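Local coordinates for cell division protein FtsZ 1 (PDB 2VAP), which binds GTP and probably polymerises in a GTP-dependent manner into the Z ring that marks the future division site, as a tubulin-homologous GTPase, at residues 287-292 with 298-303; 259-264 with 329-334. All blocks are in the same frame, centred on the assembly; numbering follows the deposited sequence.

Contact 1. Residues 287-292 with 298-303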
ATOM      1  N   ILE A 287      -2.520  -3.179  12.071  1.00 10.11           N
ATOM      2  CA  ILE A 287      -1.893  -4.491  12.230  1.00  8.62           C
ATOM      3  C   ILE A 287      -2.731  -5.558  11.540  1.00 10.53           C
ATOM      4  O   ILE A 287      -3.910  -5.730  11.854  1.00 11.05           O
ATOM      5  CB  ILE A 287      -1.716  -4.881  13.726  1.00 10.05           C
ATOM      6  CG1 ILE A 287      -0.997  -3.775  14.504  1.00 13.41           C
ATOM      7  CG2 ILE A 287      -0.967  -6.214  13.854  1.00 15.20           C
ATOM      8  CD1 ILE A 287      -0.988  -3.984  16.009  1.00 16.13           C
ATOM      9  N   HIS A 288      -2.121  -6.261  10.592  1.00  9.20           N
ATOM     10  CA  HIS A 288      -2.762  -7.404   9.957  1.00  8.98           C
ATOM     11  C   HIS A 288      -1.994  -8.674  10.308  1.00 12.14           C
ATOM     12  O   HIS A 288      -0.862  -8.872   9.858  1.00 11.37           O
ATOM     13  CB  HIS A 288      -2.836  -7.225   8.437  1.00 10.29           C
ATOM     14  CG  HIS A 288      -3.760  -8.191   7.756  1.00 12.15           C
ATOM     15  ND1 HIS A 288      -4.270  -7.968   6.494  1.00 12.12           N
ATOM     16  CD2 HIS A 288      -4.276  -9.376   8.164  1.00 15.69           C
ATOM     17  CE1 HIS A 288      -5.049  -8.978   6.151  1.00 11.53           C
ATOM     18  NE2 HIS A 288      -5.071  -9.845   7.147  1.00 15.92           N
ATOM     19  N   VAL A 289      -2.619  -9.520  11.120  1.00 11.28           N
ATOM     20  CA  VAL A 289      -2.045 -10.809  11.495  1.00 11.98           C
ATOM     21  C   VAL A 289      -2.570 -11.876  10.539  1.00 12.69           C
ATOM     22  O   VAL A 289      -3.780 -12.030  10.368  1.00 11.67           O
ATOM     23  CB  VAL A 289      -2.384 -11.190  12.960  1.00  9.38           C
ATOM     24  CG1 VAL A 289      -1.653 -12.467  13.372  1.00 15.04           C
ATOM     25  CG2 VAL A 289      -2.031 -10.050  13.911  1.00 13.89           C
ATOM     26  N   MET A 290      -1.650 -12.599   9.909  1.00 10.63           N
ATOM     27  CA  MET A 290      -2.003 -13.639   8.950  1.00 11.40           C
ATOM     28  C   MET A 290      -1.398 -14.968   9.373  1.00 15.77           C
ATOM     29  O   MET A 290      -0.267 -15.016   9.854  1.00 16.15           O
ATOM     30  CB  MET A 290      -1.519 -13.262   7.550  1.00 15.85           C
ATOM     31  CG  MET A 290      -2.233 -12.059   6.946  1.00 17.57           C
ATOM     32  SD  MET A 290      -1.269 -11.231   5.668  1.00 24.31           S
ATOM     33  CE  MET A 290      -0.065 -10.345   6.658  1.00 30.02           C
ATOM     34  N   GLY A 291      -2.154 -16.046   9.199  1.00 15.15           N
ATOM     35  CA  GLY A 291      -1.680 -17.369   9.586  1.00 15.03           C
ATOM     36  C   GLY A 291      -2.415 -18.504   8.903  1.00 18.14           C
ATOM     37  O   GLY A 291      -3.300 -18.267   8.078  1.00 16.54           O
ATOM     38  N   PRO A 292      -2.051 -19.754   9.244  1.00 18.20           N
ATOM     39  CA  PRO A 292      -2.730 -20.926   8.703  1.00 20.76           C
ATOM     40  C   PRO A 292      -4.090 -21.119   9.370  1.00 18.89           C
ATOM     41  O   PRO A 292      -4.516 -20.275  10.164  1.00 18.20           O
ATOM     42  CB  PRO A 292      -1.785 -22.084   9.065  1.00 17.16           C
ATOM     43  CG  PRO A 292      -0.536 -21.446   9.620  1.00 27.11           C
ATOM     44  CD  PRO A 292      -0.969 -20.135  10.166  1.00 20.59           C
ATOM     45  N   GLU A 298      -5.692 -15.752  20.490  1.00 19.83           N
ATOM     46  CA  GLU A 298      -4.633 -15.559  21.484  1.00 17.52           C
ATOM     47  C   GLU A 298      -3.315 -15.134  20.834  1.00 16.02           C
ATOM     48  O   GLU A 298      -2.616 -14.261  21.353  1.00 19.06           O
ATOM     49  CB  GLU A 298      -4.428 -16.831  22.317  1.00 18.05           C
ATOM     50  CG  GLU A 298      -5.535 -17.116  23.337  1.00 38.04           C
ATOM     51  CD  GLU A 298      -6.807 -17.680  22.716  1.00500.00           C
ATOM     52  OE1 GLU A 298      -6.732 -18.309  21.638  1.00 34.98           O
ATOM     53  OE2 GLU A 298      -7.889 -17.495  23.313  1.00 44.20           O
ATOM     54  N   GLU A 299      -2.992 -15.755  19.700  1.00 17.31           N
ATOM     55  CA  GLU A 299      -1.808 -15.400  18.917  1.00 19.18           C
ATOM     56  C   GLU A 299      -1.899 -13.972  18.386  1.00 18.34           C
ATOM     57  O   GLU A 299      -0.942 -13.200  18.496  1.00 15.43           O
ATOM     58  CB  GLU A 299      -1.609 -16.378  17.756  1.00 20.69           C
ATOM     59  CG  GLU A 299      -1.003 -17.712  18.161  1.00 17.96           C
ATOM     60  CD  GLU A 299      -0.774 -18.633  16.978  1.00 23.29           C
ATOM     61  OE1 GLU A 299       0.391 -19.012  16.745  1.00 29.84           O
ATOM     62  OE2 GLU A 299      -1.753 -18.975  16.281  1.00 25.08           O
ATOM     63  N   ALA A 300      -3.055 -13.629  17.820  1.00 15.47           N
ATOM     64  CA  ALA A 300      -3.308 -12.284  17.301  1.00 15.79           C
ATOM     65  C   ALA A 300      -3.225 -11.230  18.405  1.00 17.09           C
ATOM     66  O   ALA A 300      -2.614 -10.179  18.216  1.00 18.13           O
ATOM     67  CB  ALA A 300      -4.660 -12.228  16.602  1.00 20.63           C
ATOM     68  N   ARG A 301      -3.829 -11.528  19.556  1.00 14.55           N
ATOM     69  CA  ARG A 301      -3.789 -10.641  20.721  1.00 15.94           C
ATOM     70  C   ARG A 301      -2.365 -10.397  21.219  1.00 16.10           C
ATOM     71  O   ARG A 301      -2.033  -9.284  21.630  1.00 18.09           O
ATOM     72  CB  ARG A 301      -4.655 -11.199  21.856  1.00 17.97           C
ATOM     73  CG  ARG A 301      -6.150 -10.980  21.665  1.00 18.98           C
ATOM     74  CD  ARG A 301      -6.964 -11.690  22.741  1.00 26.45           C
ATOM     75  NE  ARG A 301      -6.762 -11.108  24.068  1.00 39.23           N
ATOM     76  CZ  ARG A 301      -7.335 -11.551  25.185  1.00 88.85           C
ATOM     77  NH1 ARG A 301      -8.159 -12.591  25.155  1.00 45.51           N
ATOM     78  NH2 ARG A 301      -7.082 -10.950  26.339  1.00 36.85           N
ATOM     79  N   GLU A 302      -1.535 -11.440  21.174  1.00 14.51           N
ATOM     80  CA  GLU A 302      -0.126 -11.343  21.564  1.00 14.26           C
ATOM     81  C   GLU A 302       0.629 -10.352  20.675  1.00 18.71           C
ATOM     82  O   GLU A 302       1.431  -9.554  21.166  1.00 18.81           O
ATOM     83  CB  GLU A 302       0.541 -12.724  21.520  1.00 18.37           C
ATOM     84  CG  GLU A 302       1.952 -12.767  22.106  1.00 23.95           C
ATOM     85  CD  GLU A 302       2.556 -14.165  22.122  1.00 34.64           C
ATOM     86  OE1 GLU A 302       2.200 -14.993  21.255  1.00 50.33           O
ATOM     87  OE2 GLU A 302       3.396 -14.433  23.006  1.00115.56           O
ATOM     88  N   VAL A 303       0.356 -10.407  19.371  1.00 16.13           N
ATOM     89  CA  VAL A 303       0.954  -9.492  18.395  1.00 11.36           C
ATOM     90  C   VAL A 303       0.577  -8.039  18.701  1.00 16.32           C
ATOM     91  O   VAL A 303       1.450  -7.170  18.781  1.00 14.70           O
ATOM     92  CB  VAL A 303       0.549  -9.868  16.937  1.00 12.57           C
ATOM     93  CG1 VAL A 303       1.012  -8.808  15.940  1.00 14.24           C
ATOM     94  CG2 VAL A 303       1.106 -11.236  16.558  1.00 13.43           C
TER

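Contact 2. Residues 259-264 with 329-334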
ATOM      1  N   GLU A 259       7.941 -22.562  17.215  1.00 31.14           N
ATOM      2  CA  GLU A 259       7.000 -22.859  18.302  1.00 38.21           C
ATOM      3  C   GLU A 259       6.350 -21.598  18.881  1.00 35.22           C
ATOM      4  O   GLU A 259       5.187 -21.625  19.289  1.00 46.86           O
ATOM      5  CB  GLU A 259       7.676 -23.684  19.409  1.00 56.33           C
ATOM      6  CG  GLU A 259       8.960 -23.082  19.985  1.00229.34           C
ATOM      7  CD  GLU A 259       9.566 -23.924  21.096  1.00154.05           C
ATOM      8  OE1 GLU A 259      10.000 -23.339  22.111  1.00129.18           O
ATOM      9  OE2 GLU A 259       9.611 -25.166  20.960  1.00 95.44           O
ATOM     10  N   LYS A 260       7.109 -20.504  18.911  1.00 27.86           N
ATOM     11  CA  LYS A 260       6.591 -19.201  19.322  1.00 23.87           C
ATOM     12  C   LYS A 260       6.470 -18.292  18.096  1.00 29.77           C
ATOM     13  O   LYS A 260       7.037 -17.196  18.055  1.00 23.20           O
ATOM     14  CB  LYS A 260       7.488 -18.572  20.393  1.00 34.81           C
ATOM     15  CG  LYS A 260       7.460 -19.293  21.735  1.00 55.94           C
ATOM     16  CD  LYS A 260       8.400 -18.640  22.735  1.00 97.76           C
ATOM     17  CE  LYS A 260       8.363 -19.355  24.076  1.00111.81           C
ATOM     18  NZ  LYS A 260       9.276 -18.723  25.068  1.00163.67           N
ATOM     19  N   ARG A 261       5.717 -18.766  17.104  1.00 21.16           N
ATOM     20  CA  ARG A 261       5.612 -18.113  15.794  1.00 21.33           C
ATOM     21  C   ARG A 261       5.081 -16.678  15.843  1.00 23.20           C
ATOM     22  O   ARG A 261       5.603 -15.803  15.149  1.00 21.64           O
ATOM     23  CB  ARG A 261       4.797 -18.971  14.813  1.00 23.10           C
ATOM     24  CG  ARG A 261       3.404 -19.352  15.297  1.00 21.61           C
ATOM     25  CD  ARG A 261       2.718 -20.315  14.343  1.00 22.82           C
ATOM     26  NE  ARG A 261       1.282 -20.381  14.608  1.00 19.56           N
ATOM     27  CZ  ARG A 261       0.403 -21.071  13.885  1.00 22.15           C
ATOM     28  NH1 ARG A 261      -0.880 -21.052  14.221  1.00 22.68           N
ATOM     29  NH2 ARG A 261       0.795 -21.777  12.832  1.00 22.06           N
ATOM     30  N   ALA A 262       4.055 -16.444  16.661  1.00 19.68           N
ATOM     31  CA  ALA A 262       3.439 -15.120  16.781  1.00 18.11           C
ATOM     32  C   ALA A 262       4.383 -14.102  17.419  1.00 24.39           C
ATOM     33  O   ALA A 262       4.467 -12.958  16.967  1.00 19.18           O
ATOM     34  CB  ALA A 262       2.132 -15.204  17.560  1.00 20.07           C
ATOM     35  N   LYS A 263       5.091 -14.532  18.462  1.00 17.70           N
ATOM     36  CA  LYS A 263       6.046 -13.684  19.172  1.00 20.57           C
ATOM     37  C   LYS A 263       7.226 -13.300  18.278  1.00 14.37           C
ATOM     38  O   LYS A 263       7.666 -12.149  18.281  1.00 20.45           O
ATOM     39  CB  LYS A 263       6.542 -14.384  20.442  1.00 31.76           C
ATOM     40  CG  LYS A 263       7.264 -13.470  21.429  1.00 38.08           C
ATOM     41  CD  LYS A 263       7.793 -14.236  22.640  1.00142.92           C
ATOM     42  CE  LYS A 263       9.125 -14.923  22.352  1.00 55.74           C
ATOM     43  NZ  LYS A 263      10.245 -13.955  22.180  1.00374.79           N
ATOM     44  N   GLU A 264       7.729 -14.270  17.517  1.00 17.00           N
ATOM     45  CA  GLU A 264       8.861 -14.039  16.619  1.00 16.09           C
ATOM     46  C   GLU A 264       8.474 -13.204  15.398  1.00 22.22           C
ATOM     47  O   GLU A 264       9.272 -12.398  14.917  1.00 20.46           O
ATOM     48  CB  GLU A 264       9.496 -15.363  16.187  1.00 22.88           C
ATOM     49  CG  GLU A 264      10.292 -16.059  17.287  1.00 33.53           C
ATOM     50  CD  GLU A 264      11.148 -17.204  16.772  1.00 85.41           C
ATOM     51  OE1 GLU A 264      11.781 -17.056  15.703  1.00167.07           O
ATOM     52  OE2 GLU A 264      11.196 -18.256  17.445  1.00 67.12           O
ATOM     53  N   ASN A 329       2.554 -23.426   8.247  1.00 23.64           N
ATOM     54  CA  ASN A 329       2.950 -23.348   9.651  1.00 24.96           C
ATOM     55  C   ASN A 329       3.391 -21.940  10.054  1.00 30.96           C
ATOM     56  O   ASN A 329       3.748 -21.698  11.210  1.00 31.47           O
ATOM     57  CB  ASN A 329       4.075 -24.351   9.943  1.00 46.85           C
ATOM     58  CG  ASN A 329       3.653 -25.795   9.712  1.00 56.58           C
ATOM     59  OD1 ASN A 329       4.208 -26.484   8.856  1.00 68.34           O
ATOM     60  ND2 ASN A 329       2.668 -26.257  10.476  1.00 58.00           N
ATOM     61  N   THR A 330       3.346 -21.017   9.096  1.00 22.99           N
ATOM     62  CA  THR A 330       3.894 -19.674   9.270  1.00 19.38           C
ATOM     63  C   THR A 330       2.833 -18.638   9.639  1.00 20.16           C
ATOM     64  O   THR A 330       1.752 -18.603   9.047  1.00 22.75           O
ATOM     65  CB  THR A 330       4.643 -19.215   7.991  1.00 23.96           C
ATOM     66  OG1 THR A 330       5.611 -20.204   7.619  1.00 29.74           O
ATOM     67  CG2 THR A 330       5.352 -17.879   8.207  1.00 27.00           C
ATOM     68  N   VAL A 331       3.153 -17.808  10.630  1.00 16.18           N
ATOM     69  CA  VAL A 331       2.378 -16.605  10.930  1.00 18.17           C
ATOM     70  C   VAL A 331       3.116 -15.389  10.369  1.00 15.68           C
ATOM     71  O   VAL A 331       4.311 -15.210  10.614  1.00 17.60           O
ATOM     72  CB  VAL A 331       2.107 -16.445  12.451  1.00 17.88           C
ATOM     73  CG1 VAL A 331       1.716 -15.008  12.802  1.00 18.22           C
ATOM     74  CG2 VAL A 331       1.018 -17.404  12.898  1.00 18.29           C
ATOM     75  N   ARG A 332       2.396 -14.576   9.601  1.00 13.70           N
ATOM     76  CA  ARG A 332       2.943 -13.353   9.021  1.00 18.13           C
ATOM     77  C   ARG A 332       2.272 -12.131   9.641  1.00 14.97           C
ATOM     78  O   ARG A 332       1.050 -12.099   9.804  1.00 16.88           O
ATOM     79  CB  ARG A 332       2.755 -13.356   7.501  1.00 13.69           C
ATOM     80  CG  ARG A 332       3.449 -12.212   6.765  1.00 23.66           C
ATOM     81  CD  ARG A 332       3.169 -12.260   5.269  1.00 31.76           C
ATOM     82  NE  ARG A 332       3.815 -13.398   4.617  1.00 59.69           N
ATOM     83  CZ  ARG A 332       3.629 -13.751   3.347  1.00 88.52           C
ATOM     84  NH1 ARG A 332       2.808 -13.058   2.566  1.00161.87           N
ATOM     85  NH2 ARG A 332       4.266 -14.804   2.855  1.00125.30           N
ATOM     86  N   VAL A 333       3.078 -11.133   9.989  1.00 11.12           N
ATOM     87  CA  VAL A 333       2.568  -9.890  10.561  1.00 13.21           C
ATOM     88  C   VAL A 333       2.923  -8.703   9.668  1.00 13.39           C
ATOM     89  O   VAL A 333       4.098  -8.461   9.381  1.00 12.11           O
ATOM     90  CB  VAL A 333       3.096  -9.660  12.007  1.00 15.07           C
ATOM     91  CG1 VAL A 333       2.712  -8.272  12.520  1.00 15.89           C
ATOM     92  CG2 VAL A 333       2.564 -10.732  12.949  1.00 13.79           C
ATOM     93  N   LEU A 334       1.895  -7.987   9.219  1.00  9.75           N
ATOM     94  CA  LEU A 334       2.081  -6.709   8.541  1.00 10.18           C
ATOM     95  C   LEU A 334       1.757  -5.577   9.504  1.00 11.52           C
ATOM     96  O   LEU A 334       0.656  -5.510  10.060  1.00 11.48           O
ATOM     97  CB  LEU A 334       1.214  -6.603   7.279  1.00 11.26           C
ATOM     98  CG  LEU A 334       1.178  -5.226   6.596  1.00 10.25           C
ATOM     99  CD1 LEU A 334       2.520  -4.869   5.952  1.00 11.15           C
ATOM    100  CD2 LEU A 334       0.058  -5.151   5.569  1.00 12.77           C
TER

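Contact 1. Residues 287-292 with 298-303
Strand 287-291 and helix 298-303 run roughly antiparallel, at 144° between their N-to-C directions, their axes 9.2 Å apart at closest approach, with Val289 brought up against Ala300, where the CA atoms lie 6.1 Å apart. The contact is made entirely by aliphatic groups. Val303 reaches from the helix to the strand with CG1, the branch set anti to its backbone N (chi1 172°), and this one methyl meets two side chains: it lies 3.9 Å from Ile287 CG2 and also 3.9 Å from Val289 CG2. Ile287 and Val289 both direct their CB toward the helix because alternate residues of a strand share a face, and Val303 runs alongside each of them, pointing the opposite way. Val289 uses the same methyl, CG2, one turn earlier in the helix, 4.3 Å from Ala300 CB. A short side chain suits position 300, since the helix backbone itself comes close here: Val289 CG2 is also 4.3 Å from Ala300 CA. Beta-branched residues suit the strand, being compact near the main chain and favourable to extended backbone. Between them, His288 points to the other face of the sheet, where ND1 is hydrogen-bonded to Gly221 O and NE2 to Thr322 OG1, and the ring carries Met290 SD over its centre. The packing belongs to the beta-alpha-beta unit of strand 284-291, helix 297-310 and strand 316-323 in the C-terminal domain. Trp319 of that last strand touches Ile287 and Ala300, while Val303 also meets Val266 of helix 261-270 and Val333 of strand 331-338.

Contact 2. Residues 259-264 with 329-334
Arg261 lies across Val331 at about a right angle, where the first turn of helix 261-270 packs on strand 331-338 in the mixed four-stranded beta-sheet of the FtsZ C-terminal domain. Its CB heads toward the strand, and chi1 55° tucks CG in between N and C of its own main chain; from there the chain runs extended to NE. CG passes 3.9 Å from Val331 CG2. CD has two neighbours, Val331 CG2 at 3.7 Å and, from another direction, Asn329 O at 3.6 Å. At NE, Val331 CG2 comes closest, 3.4 Å away, and it covers one face of the guanidinium near the group's border, not its middle. CZ is 3.8 Å from Val331 CG2. NE's strongest polar partner is Glu299 OE1, and NH1 forms a salt bridge with Asp294 OD1. Arginine fits because its long aliphatic stem can lie on a valine while the flat, charged end serves several acceptors; the two carboxylates probably fix the group's rotation and offset its charge. Val331, branched at CB, divides its methyls: CG2 goes to the arginine and CG1 to the helix backbone, 4.3 Å from Ala262 CA. The small Ala262 lets the helix come this near the sheet. At the tip, NH2 donates a weak bond to the backbone carbonyl Asn329 O, 3.4 Å away, with the acceptor in the guanidinium plane and an N-H...O angle of 160°.

In the fold
Contacts 1 and 2 have centres 8 Å apart and place two successive helices of the C-terminal domain, 261-270 and 297-310, on the same face of one sheet. Their strands, 284-291 and 331-338, are antiparallel neighbours, joined at this end by a probable hydrogen bond from Arg332 N to Met290 O (2.7 Å). The tie between the helices is the salt bridge of Arg261 NE with Glu299 OE1, also 2.7 Å. Pro292, just past the strand of contact 1, packs its CG 3.5 Å from Arg261 NH2. Neither contact reaches the GDP pocket, whose residues lie between 46 and 215, with Asp212 on helix 204-227; both are structural packing.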